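Local structure of aerobic respiration control sensor protein ArcB (Escherichia coli, 2A0B) at residues E37-E48 with I101-V112. The protein relays phosphoryl groups, through its histidine-containing phosphotransfer domain, as part of the sensor kinase that activates the regulator ArcA in anaerobic repression. Residues are numbered along the deposited sequence; the frame is centred on the assembly and turned at random. Where two conformers were deposited one is given.
Sequences EKMMPGYVSVLE and IEEMKEEWRHDV. With ZN (zinc ion), chain B.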
ATOM      1  N   GLU A  37      -8.896   3.816  -1.460  1.00 20.35           N
ATOM      2  CA  GLU A  37      -8.937   4.991  -0.537  1.00 23.99           C
ATOM      3  C   GLU A  37      -9.954   4.912   0.548  1.00 24.98           C
ATOM      4  O   GLU A  37      -9.836   5.436   1.668  1.00 25.92           O
ATOM      5  CB  GLU A  37      -9.301   6.243  -1.350  1.00 27.62           C
ATOM      6  CG  GLU A  37      -8.282   6.798  -2.300  1.00 34.29           C
ATOM      7  CD  GLU A  37      -8.901   8.102  -2.840  1.00 36.03           C
ATOM      8  OE1 GLU A  37      -8.880   9.095  -2.118  1.00 38.80           O
ATOM      9  OE2 GLU A  37      -9.489   8.075  -3.920  1.00 40.76           O
ATOM     10  N   LYS A  38     -11.151   4.278   0.322  1.00 21.51           N
ATOM     11  CA  LYS A  38     -12.131   4.183   1.370  1.00 24.56           C
ATOM     12  C   LYS A  38     -11.783   3.142   2.438  1.00 20.68           C
ATOM     13  O   LYS A  38     -12.306   3.263   3.529  1.00 21.75           O
ATOM     14  CB  LYS A  38     -13.538   3.941   0.809  1.00 29.79           C
ATOM     15  CG  LYS A  38     -14.117   2.570   0.724  1.00 35.64           C
ATOM     16  CD  LYS A  38     -15.629   2.650   0.442  1.00 38.08           C
ATOM     17  CE  LYS A  38     -15.947   2.097  -0.937  1.00 40.71           C
ATOM     18  NZ  LYS A  38     -17.422   2.245  -1.184  1.00 42.03           N
ATOM     19  N   MET A  39     -10.960   2.133   2.050  1.00 20.42           N
ATOM     20  CA  MET A  39     -10.696   1.093   3.030  1.00 21.54           C
ATOM     21  C   MET A  39      -9.425   1.363   3.875  1.00 20.89           C
ATOM     22  O   MET A  39      -9.361   0.877   5.000  1.00 23.14           O
ATOM     23  CB  MET A  39     -10.444  -0.258   2.347  1.00 22.02           C
ATOM     24  CG  MET A  39     -11.639  -0.673   1.451  1.00 24.16           C
ATOM     25  SD  MET A  39     -13.205  -0.811   2.295  1.00 26.86           S
ATOM     26  CE  MET A  39     -12.909  -2.073   3.478  1.00 26.20           C
ATOM     27  N   MET A  40      -8.546   2.144   3.270  1.00 21.25           N
ATOM     28  CA  MET A  40      -7.235   2.333   3.950  1.00 22.12           C
ATOM     29  C   MET A  40      -7.324   2.972   5.312  1.00 23.92           C
ATOM     30  O   MET A  40      -6.574   2.506   6.222  1.00 22.23           O
ATOM     31  CB  MET A  40      -6.258   3.047   3.042  1.00 24.37           C
ATOM     32  CG  MET A  40      -5.318   2.234   2.191  1.00 26.90           C
ATOM     33  SD  MET A  40      -4.325   1.032   3.136  1.00 24.77           S
ATOM     34  CE  MET A  40      -2.735   1.890   3.318  1.00 26.25           C
ATOM     35  N   PRO A  41      -8.175   3.942   5.566  1.00 23.28           N
ATOM     36  CA  PRO A  41      -8.263   4.493   6.914  1.00 22.41           C
ATOM     37  C   PRO A  41      -8.497   3.432   7.958  1.00 24.99           C
ATOM     38  O   PRO A  41      -7.854   3.350   9.052  1.00 23.93           O
ATOM     39  CB  PRO A  41      -9.400   5.521   6.888  1.00 24.36           C
ATOM     40  CG  PRO A  41      -9.462   5.905   5.459  1.00 25.62           C
ATOM     41  CD  PRO A  41      -9.085   4.665   4.651  1.00 23.19           C
ATOM     42  N   GLY A  42      -9.424   2.487   7.731  1.00 22.76           N
ATOM     43  CA  GLY A  42      -9.713   1.420   8.618  1.00 21.67           C
ATOM     44  C   GLY A  42      -8.598   0.403   8.715  1.00 20.11           C
ATOM     45  O   GLY A  42      -8.349  -0.131   9.812  1.00 23.16           O
ATOM     46  N   TYR A  43      -7.880   0.083   7.642  1.00 20.29           N
ATOM     47  CA  TYR A  43      -6.787  -0.859   7.644  1.00 19.10           C
ATOM     48  C   TYR A  43      -5.630  -0.257   8.535  1.00 19.81           C
ATOM     49  O   TYR A  43      -5.079  -1.044   9.284  1.00 20.42           O
ATOM     50  CB  TYR A  43      -6.242  -1.208   6.260  1.00 21.02           C
ATOM     51  CG  TYR A  43      -7.246  -1.968   5.327  1.00 19.98           C
ATOM     52  CD1 TYR A  43      -8.392  -2.473   5.841  1.00 22.74           C
ATOM     53  CD2 TYR A  43      -6.834  -2.021   4.005  1.00 19.89           C
ATOM     54  CE1 TYR A  43      -9.273  -3.178   4.950  1.00 23.22           C
ATOM     55  CE2 TYR A  43      -7.688  -2.729   3.077  1.00 20.69           C
ATOM     56  CZ  TYR A  43      -8.824  -3.213   3.664  1.00 20.47           C
ATOM     57  OH  TYR A  43      -9.725  -3.954   2.804  1.00 24.59           O
ATOM     58  N   VAL A  44      -5.452   1.033   8.357  1.00 20.85           N
ATOM     59  CA  VAL A  44      -4.296   1.599   9.160  1.00 21.53           C
ATOM     60  C   VAL A  44      -4.712   1.674  10.614  1.00 23.99           C
ATOM     61  O   VAL A  44      -3.881   1.326  11.486  1.00 21.73           O
ATOM     62  CB  VAL A  44      -3.919   2.935   8.554  1.00 22.77           C
ATOM     63  CG1 VAL A  44      -2.976   3.706   9.542  1.00 26.52           C
ATOM     64  CG2 VAL A  44      -3.183   2.852   7.235  1.00 22.32           C
ATOM     65  N   SER A  45      -5.967   1.989  10.936  1.00 23.89           N
ATOM     66  CA  SER A  45      -6.419   1.977  12.311  1.00 24.88           C
ATOM     67  C   SER A  45      -6.295   0.606  12.948  1.00 26.96           C
ATOM     68  O   SER A  45      -5.949   0.441  14.131  1.00 26.40           O
ATOM     69  CB  SER A  45      -7.837   2.537  12.446  0.50 26.35           C
ATOM     70  OG  SER A  45      -7.856   3.852  11.904  0.50 27.88           O
ATOM     71  N   VAL A  46      -6.573  -0.484  12.216  1.00 25.89           N
ATOM     72  CA  VAL A  46      -6.418  -1.831  12.741  1.00 27.12           C
ATOM     73  C   VAL A  46      -4.937  -2.135  12.969  1.00 24.83           C
ATOM     74  O   VAL A  46      -4.619  -2.743  13.996  1.00 27.06           O
ATOM     75  CB  VAL A  46      -7.027  -2.902  11.805  1.00 28.54           C
ATOM     76  CG1 VAL A  46      -6.649  -4.317  12.205  1.00 29.70           C
ATOM     77  CG2 VAL A  46      -8.553  -2.712  11.839  1.00 28.63           C
ATOM     78  N   LEU A  47      -4.032  -1.742  12.077  1.00 24.35           N
ATOM     79  CA  LEU A  47      -2.611  -1.908  12.276  1.00 24.30           C
ATOM     80  C   LEU A  47      -2.198  -1.244  13.621  1.00 25.83           C
ATOM     81  O   LEU A  47      -1.506  -1.926  14.377  1.00 26.96           O
ATOM     82  CB  LEU A  47      -1.695  -1.245  11.241  1.00 26.47           C
ATOM     83  CG  LEU A  47      -1.349  -2.032   9.995  1.00 27.61           C
ATOM     84  CD1 LEU A  47      -0.601  -1.142   9.012  1.00 27.40           C
ATOM     85  CD2 LEU A  47      -0.534  -3.285  10.359  1.00 27.43           C
ATOM     86  N   GLU A  48      -2.630  -0.022  13.781  1.00 26.59           N
ATOM     87  CA  GLU A  48      -2.236   0.716  15.005  1.00 27.96           C
ATOM     88  C   GLU A  48      -2.777   0.079  16.255  1.00 29.35           C
ATOM     89  O   GLU A  48      -2.049   0.014  17.267  1.00 31.12           O
ATOM     90  CB  GLU A  48      -2.763   2.152  14.956  0.50 29.52           C
ATOM     91  CG  GLU A  48      -2.279   2.986  13.803  0.50 31.14           C
ATOM     92  CD  GLU A  48      -0.909   3.588  14.005  0.50 33.78           C
ATOM     93  OE1 GLU A  48      -0.099   3.045  14.778  0.50 34.77           O
ATOM     94  OE2 GLU A  48      -0.685   4.642  13.381  0.50 35.04           O
ATOM     95  N   ILE A 101       4.742   1.061  10.240  1.00 15.12           N
ATOM     96  CA  ILE A 101       3.339   1.369  10.428  1.00 15.56           C
ATOM     97  C   ILE A 101       3.158   2.867  10.324  1.00 18.59           C
ATOM     98  O   ILE A 101       2.307   3.435   9.681  1.00 18.20           O
ATOM     99  CB  ILE A 101       2.732   0.734  11.658  1.00 18.54           C
ATOM    100  CG1 ILE A 101       2.752  -0.823  11.459  1.00 19.86           C
ATOM    101  CG2 ILE A 101       1.397   1.358  12.001  1.00 19.20           C
ATOM    102  CD1 ILE A 101       2.311  -1.527  12.752  1.00 21.30           C
ATOM    103  N   GLU A 102       3.956   3.648  11.164  1.00 16.61           N
ATOM    104  CA  GLU A 102       3.823   5.097  11.069  1.00 17.91           C
ATOM    105  C   GLU A 102       4.150   5.647   9.705  1.00 18.49           C
ATOM    106  O   GLU A 102       3.491   6.612   9.269  1.00 19.90           O
ATOM    107  CB  GLU A 102       4.873   5.663  12.094  1.00 19.60           C
ATOM    108  CG  GLU A 102       4.763   7.181  12.148  1.00 23.47           C
ATOM    109  CD  GLU A 102       3.484   7.781  12.655  1.00 25.26           C
ATOM    110  OE1 GLU A 102       2.642   7.200  13.382  1.00 28.20           O
ATOM    111  OE2 GLU A 102       3.291   8.958  12.267  1.00 26.80           O
ATOM    112  N   GLU A 103       5.135   5.184   8.981  1.00 17.81           N
ATOM    113  CA  GLU A 103       5.512   5.563   7.653  1.00 18.02           C
ATOM    114  C   GLU A 103       4.283   5.362   6.697  1.00 19.67           C
ATOM    115  O   GLU A 103       3.911   6.277   5.989  1.00 19.29           O
ATOM    116  CB  GLU A 103       6.658   4.734   7.160  1.00 19.88           C
ATOM    117  CG  GLU A 103       7.110   5.170   5.799  1.00 19.33           C
ATOM    118  CD  GLU A 103       8.200   4.310   5.270  1.00 20.37           C
ATOM    119  OE1 GLU A 103       8.965   3.593   6.028  1.00 22.63           O
ATOM    120  OE2 GLU A 103       8.448   4.271   4.041  1.00 19.93           O
ATOM    121  N   MET A 104       3.734   4.160   6.859  1.00 17.12           N
ATOM    122  CA  MET A 104       2.484   3.908   6.054  1.00 19.24           C
ATOM    123  C   MET A 104       1.391   4.884   6.361  1.00 20.11           C
ATOM    124  O   MET A 104       0.745   5.440   5.445  1.00 19.42           O
ATOM    125  CB  MET A 104       1.939   2.499   6.415  0.50 20.79           C
ATOM    126  CG  MET A 104       0.603   2.284   5.673  0.50 22.36           C
ATOM    127  SD  MET A 104       0.861   1.154   4.268  0.50 25.00           S
ATOM    128  CE  MET A 104       1.216  -0.300   5.272  0.50 19.26           C
ATOM    129  N   LYS A 105       1.086   5.169   7.632  1.00 18.91           N
ATOM    130  CA  LYS A 105       0.029   6.036   8.076  1.00 19.54           C
ATOM    131  C   LYS A 105       0.235   7.430   7.478  1.00 19.52           C
ATOM    132  O   LYS A 105      -0.701   8.112   7.023  1.00 20.61           O
ATOM    133  CB  LYS A 105       0.014   6.080   9.605  1.00 21.61           C
ATOM    134  CG  LYS A 105      -0.957   7.132  10.164  1.00 25.66           C
ATOM    135  CD  LYS A 105      -0.874   7.085  11.692  1.00 31.78           C
ATOM    136  CE  LYS A 105      -2.169   7.584  12.320  1.00 36.86           C
ATOM    137  NZ  LYS A 105      -1.986   7.858  13.786  1.00 39.94           N
ATOM    138  N   GLU A 106       1.480   7.901   7.571  1.00 18.56           N
ATOM    139  CA  GLU A 106       1.766   9.263   7.130  1.00 20.28           C
ATOM    140  C   GLU A 106       1.741   9.433   5.631  1.00 19.80           C
ATOM    141  O   GLU A 106       1.464  10.561   5.178  1.00 23.35           O
ATOM    142  CB  GLU A 106       3.179   9.764   7.617  1.00 21.41           C
ATOM    143  CG  GLU A 106       3.185   9.976   9.128  1.00 23.56           C
ATOM    144  CD  GLU A 106       4.574  10.424   9.661  1.00 23.78           C
ATOM    145  OE1 GLU A 106       5.395  10.925   8.909  1.00 26.18           O
ATOM    146  OE2 GLU A 106       4.714  10.186  10.869  1.00 26.33           O
ATOM    147  N   GLU A 107       2.063   8.435   4.787  1.00 17.05           N
ATOM    148  CA  GLU A 107       2.217   8.640   3.392  1.00 15.98           C
ATOM    149  C   GLU A 107       1.069   8.019   2.457  1.00 14.66           C
ATOM    150  O   GLU A 107       1.246   8.470   1.320  1.00 17.54           O
ATOM    151  CB  GLU A 107       3.471   8.025   2.855  1.00 17.95           C
ATOM    152  CG  GLU A 107       3.401   6.484   2.767  1.00 20.10           C
ATOM    153  CD  GLU A 107       4.654   6.012   2.139  1.00 22.81           C
ATOM    154  OE1 GLU A 107       5.061   6.257   1.005  1.00 25.26           O
ATOM    155  OE2 GLU A 107       5.388   5.339   2.928  1.00 26.27           O
ATOM    156  N   TRP A 108       0.232   7.237   3.051  1.00 16.14           N
ATOM    157  CA  TRP A 108      -0.560   6.548   1.939  1.00 17.27           C
ATOM    158  C   TRP A 108      -1.448   7.495   1.127  1.00 18.93           C
ATOM    159  O   TRP A 108      -1.507   7.174  -0.090  1.00 17.56           O
ATOM    160  CB  TRP A 108      -1.364   5.438   2.589  1.00 17.74           C
ATOM    161  CG  TRP A 108      -2.498   5.818   3.436  1.00 18.03           C
ATOM    162  CD1 TRP A 108      -2.554   6.009   4.790  1.00 17.13           C
ATOM    163  CD2 TRP A 108      -3.847   6.137   3.006  1.00 18.48           C
ATOM    164  NE1 TRP A 108      -3.771   6.355   5.248  1.00 20.21           N
ATOM    165  CE2 TRP A 108      -4.600   6.444   4.093  1.00 20.56           C
ATOM    166  CE3 TRP A 108      -4.374   6.114   1.673  1.00 20.84           C
ATOM    167  CZ2 TRP A 108      -5.961   6.798   4.051  1.00 21.48           C
ATOM    168  CZ3 TRP A 108      -5.725   6.466   1.631  1.00 19.21           C
ATOM    169  CH2 TRP A 108      -6.474   6.784   2.758  1.00 19.82           C
ATOM    170  N   ARG A 109      -1.962   8.535   1.780  1.00 18.64           N
ATOM    171  CA  ARG A 109      -2.797   9.443   0.931  1.00 18.34           C
ATOM    172  C   ARG A 109      -1.969  10.054  -0.133  1.00 19.07           C
ATOM    173  O   ARG A 109      -2.355  10.309  -1.322  1.00 18.13           O
ATOM    174  CB  ARG A 109      -3.580  10.374   1.840  0.50 18.41           C
ATOM    175  CG  ARG A 109      -4.504   9.782   2.876  0.50 20.57           C
ATOM    176  CD  ARG A 109      -5.318  10.805   3.652  0.50 23.33           C
ATOM    177  NE  ARG A 109      -6.320  10.265   4.563  0.50 24.57           N
ATOM    178  CZ  ARG A 109      -6.117   9.860   5.807  0.50 26.82           C
ATOM    179  NH1 ARG A 109      -4.884   9.886   6.317  0.50 27.25           N
ATOM    180  NH2 ARG A 109      -7.124   9.380   6.523  0.50 26.06           N
ATOM    181  N   HIS A 110      -0.681  10.475   0.126  1.00 16.87           N
ATOM    182  CA  HIS A 110       0.190  11.009  -0.869  1.00 17.14           C
ATOM    183  C   HIS A 110       0.493  10.093  -2.036  1.00 18.52           C
ATOM    184  O   HIS A 110       0.562  10.432  -3.195  1.00 19.73           O
ATOM    185  CB  HIS A 110       1.517  11.525  -0.180  1.00 19.25           C
ATOM    186  CG  HIS A 110       2.615  11.842  -1.112  1.00 21.53           C
ATOM    187  ND1 HIS A 110       2.665  13.019  -1.829  1.00 24.86           N
ATOM    188  CD2 HIS A 110       3.750  11.208  -1.526  1.00 23.80           C
ATOM    189  CE1 HIS A 110       3.713  13.074  -2.603  1.00 24.05           C
ATOM    190  NE2 HIS A 110       4.419  11.980  -2.441  1.00 25.87           N
ATOM    191  N   ASP A 111       0.750   8.783  -1.696  1.00 17.37           N
ATOM    192  CA  ASP A 111       1.005   7.795  -2.720  1.00 17.41           C
ATOM    193  C   ASP A 111      -0.320   7.662  -3.604  1.00 16.06           C
ATOM    194  O   ASP A 111      -0.010   7.596  -4.798  1.00 17.85           O
ATOM    195  CB  ASP A 111       1.244   6.431  -2.064  1.00 17.85           C
ATOM    196  CG  ASP A 111       2.624   6.181  -1.483  1.00 23.78           C
ATOM    197  OD1 ASP A 111       3.057   7.153  -0.771  1.00 24.69           O
ATOM    198  OD2 ASP A 111       3.374   5.227  -1.679  1.00 22.63           O
ATOM    199  N   VAL A 112      -1.425   7.752  -2.957  1.00 15.74           N
ATOM    200  CA  VAL A 112      -2.668   7.671  -3.860  1.00 16.61           C
ATOM    201  C   VAL A 112      -2.740   8.877  -4.759  1.00 19.65           C
ATOM    202  O   VAL A 112      -3.020   8.807  -5.971  1.00 18.51           O
ATOM    203  CB  VAL A 112      -3.872   7.568  -2.969  1.00 16.86           C
ATOM    204  CG1 VAL A 112      -5.201   7.924  -3.675  1.00 21.98           C
ATOM    205  CG2 VAL A 112      -3.977   6.201  -2.261  1.00 20.01           C
TER
HETATM  206 ZN    ZN B 800       7.376   5.197   2.523  1.00 24.08          ZN
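In the four-helix bundle of this HPt domain, helices 26-52 and 93-122 pack antiparallel, the directions of their short segments 168° apart, with the indole of Trp-108 lying between them. Met-40 CB makes a CH-pi contact over one face of Trp-108, 3.6 Å from the centroid of its six-membered ring and almost on the normal. The bent Met-40 chain then carries SD above the five-membered ring at longer range, a Met-aromatic contact, and CE on to Met-104 SD in the conformer given. Pro-41 CD meets Trp-108 CZ2 at 3.8 Å. With CG set between backbone N and carbonyl carbon (chi1 71°), the indole lies against residues 37-44. Replacing Trp-108 by alanine would remove the ring that Met-40 and Pro-41 pack on and is likely to open a gap between the two helices. Further along the bundle, Val-44 spreads its methyls, CG1 on Lys-105 CB at 3.8 Å and CG2 against Trp-108 CD1 and Met-104 CG. Leu-47, which also touches Ile-66 of the helix bearing the phosphorylation site His-64, crosses Ile-101 obliquely. A long salt bridge from Glu-48 OE2 to Lys-105 NZ, in the conformer given, borders this apolar layer; at the far end Glu-37 CG rests on Val-112 CG1 and its carboxylate pairs with Lys-116. Glu-103 and Glu-107 bind zinc together with His-77.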